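Side-chain contact in inactivation-no-after-potential D protein (Drosophila melanogaster, PDB 2QKV), which probably acts as a multi-PDZ scaffold that assembles signalling proteins of the fly visual cascade, this fragment being its fifth PDZ domain: residues Asp62-Leu67 against Tyr73-Gly78. The protein carries 1 engineered substitution. Numbering follows the deposited sequence.
Sequences DALEGL and YALFKG
L75 of the helix pushes its methyl CD1 in among three side chains of 62-67. CD1 lies 4.0 Å from CD2 of L64, 4.0 Å from CB of D62 and 4.2 Å from CD1 of L67, and L75 buries the most surface of the contact, 66 Å², followed by L64 with 41 Å². The L64 and L75 side chains run antiparallel alongside each other, while those of D62 and L67 lie roughly perpendicular to L75. The branches of L64 divide the work: while CD2 meets L75, CD1 reaches the edge of the F76 ring, near its plane, 4.0 Å from CE1. With chi1 at -82°, which sets CG beside the backbone N, the F76 ring comes nearer to L64 than the direction of its CB would suggest. The type II turn from L64 to L67, closed by L67 N to L64 O at 3.1 Å, has both its end residues directed at the helix. Strand 55-59 packs against the same cluster: I56 touches L64 and F76, and the F59 ring meets that of F76 with planes at about 30°. The helix 69-77 is the one that, in PDZ domains, flanks the peptide groove. No hydrogen bond crosses between the segments, and the carboxylate of D62 approaches L75 by van der Waals contact, OD2 lying 3.9 Å from the methyl CD2. The interaction is therefore probably largely hydrophobic and not directional.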
loop_
_atom_site.group_PDB
_atom_site.type_symbol
_atom_site.label_atom_id
_atom_site.label_comp_id
_atom_site.label_asym_id
_atom_site.label_seq_id
_atom_site.Cartn_x
_atom_site.Cartn_y
_atom_site.Cartn_z
ATOM N N ASP A 62 -17.039 -8.523 -8.168
ATOM C CA ASP A 62 -16.277 -7.883 -7.104
ATOM C C ASP A 62 -15.077 -7.118 -7.644
ATOM O O ASP A 62 -14.217 -7.699 -8.308
ATOM C CB ASP A 62 -15.790 -8.926 -6.090
ATOM C CG ASP A 62 -16.903 -9.446 -5.204
ATOM O OD1 ASP A 62 -17.677 -8.620 -4.675
ATOM O OD2 ASP A 62 -16.992 -10.675 -5.020
ATOM N N ALA A 63 -15.028 -5.819 -7.354
ATOM C CA ALA A 63 -13.904 -4.990 -7.778
ATOM C C ALA A 63 -12.671 -5.468 -7.014
ATOM O O ALA A 63 -12.737 -5.687 -5.802
ATOM C CB ALA A 63 -14.186 -3.523 -7.464
ATOM N N LEU A 64 -11.554 -5.637 -7.721
ATOM C CA LEU A 64 -10.332 -6.120 -7.090
ATOM C C LEU A 64 -9.394 -5.032 -6.583
ATOM O O LEU A 64 -8.438 -5.330 -5.870
ATOM C CB LEU A 64 -9.567 -7.044 -8.051
ATOM C CG LEU A 64 -10.314 -8.267 -8.604
ATOM C CD1 LEU A 64 -9.361 -9.095 -9.458
ATOM C CD2 LEU A 64 -10.864 -9.112 -7.466
ATOM N N GLU A 65 -9.653 -3.777 -6.938
ATOM C CA GLU A 65 -8.771 -2.711 -6.467
ATOM C C GLU A 65 -8.661 -2.696 -4.943
ATOM O O GLU A 65 -9.667 -2.779 -4.232
ATOM C CB GLU A 65 -9.250 -1.337 -6.965
ATOM C CG GLU A 65 -10.689 -1.043 -6.680
ATOM C CD GLU A 65 -11.575 -1.262 -7.895
ATOM O OE1 GLU A 65 -11.378 -2.270 -8.621
ATOM O OE2 GLU A 65 -12.471 -0.422 -8.115
ATOM N N GLY A 66 -7.424 -2.636 -4.458
ATOM C CA GLY A 66 -7.176 -2.576 -3.031
ATOM C C GLY A 66 -7.375 -3.832 -2.211
ATOM O O GLY A 66 -7.117 -3.821 -1.016
ATOM N N LEU A 67 -7.841 -4.910 -2.817
ATOM C CA LEU A 67 -8.063 -6.118 -2.041
ATOM C C LEU A 67 -6.782 -6.875 -1.747
ATOM O O LEU A 67 -5.855 -6.897 -2.562
ATOM C CB LEU A 67 -9.005 -7.080 -2.783
ATOM C CG LEU A 67 -10.454 -6.676 -3.063
ATOM C CD1 LEU A 67 -11.177 -7.853 -3.741
ATOM C CD2 LEU A 67 -11.161 -6.325 -1.755
ATOM N N TYR A 73 -7.430 -13.929 -4.509
ATOM C CA TYR A 73 -7.151 -15.305 -4.893
ATOM C C TYR A 73 -8.315 -16.226 -4.505
ATOM O O TYR A 73 -8.680 -17.113 -5.279
ATOM C CB TYR A 73 -5.851 -15.777 -4.231
ATOM C CG TYR A 73 -5.516 -17.232 -4.464
ATOM C CD1 TYR A 73 -4.632 -17.621 -5.469
ATOM C CD2 TYR A 73 -6.080 -18.220 -3.663
ATOM C CE1 TYR A 73 -4.306 -18.984 -5.663
ATOM C CE2 TYR A 73 -5.777 -19.554 -3.845
ATOM C CZ TYR A 73 -4.896 -19.934 -4.836
ATOM O OH TYR A 73 -4.628 -21.272 -4.996
ATOM N N ALA A 74 -8.875 -16.018 -3.312
ATOM C CA ALA A 74 -9.998 -16.825 -2.840
ATOM C C ALA A 74 -11.177 -16.709 -3.790
ATOM O O ALA A 74 -11.880 -17.687 -4.031
ATOM C CB ALA A 74 -10.408 -16.392 -1.426
ATOM N N LEU A 75 -11.393 -15.517 -4.338
ATOM C CA LEU A 75 -12.505 -15.314 -5.264
ATOM C C LEU A 75 -12.296 -16.147 -6.531
ATOM O O LEU A 75 -13.219 -16.831 -7.011
ATOM C CB LEU A 75 -12.629 -13.829 -5.633
ATOM C CG LEU A 75 -12.920 -12.887 -4.466
ATOM C CD1 LEU A 75 -12.916 -11.449 -4.952
ATOM C CD2 LEU A 75 -14.266 -13.232 -3.850
ATOM N N PHE A 76 -11.083 -16.097 -7.082
ATOM C CA PHE A 76 -10.781 -16.881 -8.277
ATOM C C PHE A 76 -10.930 -18.378 -7.977
ATOM O O PHE A 76 -11.556 -19.126 -8.739
ATOM C CB PHE A 76 -9.340 -16.650 -8.746
ATOM C CG PHE A 76 -9.128 -15.402 -9.575
ATOM C CD1 PHE A 76 -8.990 -14.157 -8.978
ATOM C CD2 PHE A 76 -9.027 -15.496 -10.958
ATOM C CE1 PHE A 76 -8.749 -13.009 -9.753
ATOM C CE2 PHE A 76 -8.788 -14.376 -11.744
ATOM C CZ PHE A 76 -8.646 -13.118 -11.138
ATOM N N LYS A 77 -10.345 -18.814 -6.867
ATOM C CA LYS A 77 -10.374 -20.227 -6.503
ATOM C C LYS A 77 -11.782 -20.748 -6.245
ATOM O O LYS A 77 -12.066 -21.921 -6.479
ATOM C CB LYS A 77 -9.501 -20.464 -5.267
ATOM C CG LYS A 77 -9.069 -21.915 -5.049
ATOM C CD LYS A 77 -7.913 -22.288 -5.969
ATOM C CE LYS A 77 -7.305 -23.626 -5.592
ATOM N NZ LYS A 77 -6.074 -23.916 -6.382
ATOM N N GLY A 78 -12.664 -19.870 -5.783
ATOM C CA GLY A 78 -14.026 -20.269 -5.475
ATOM C C GLY A 78 -14.990 -20.351 -6.646
ATOM O O GLY A 78 -16.139 -20.764 -6.469
#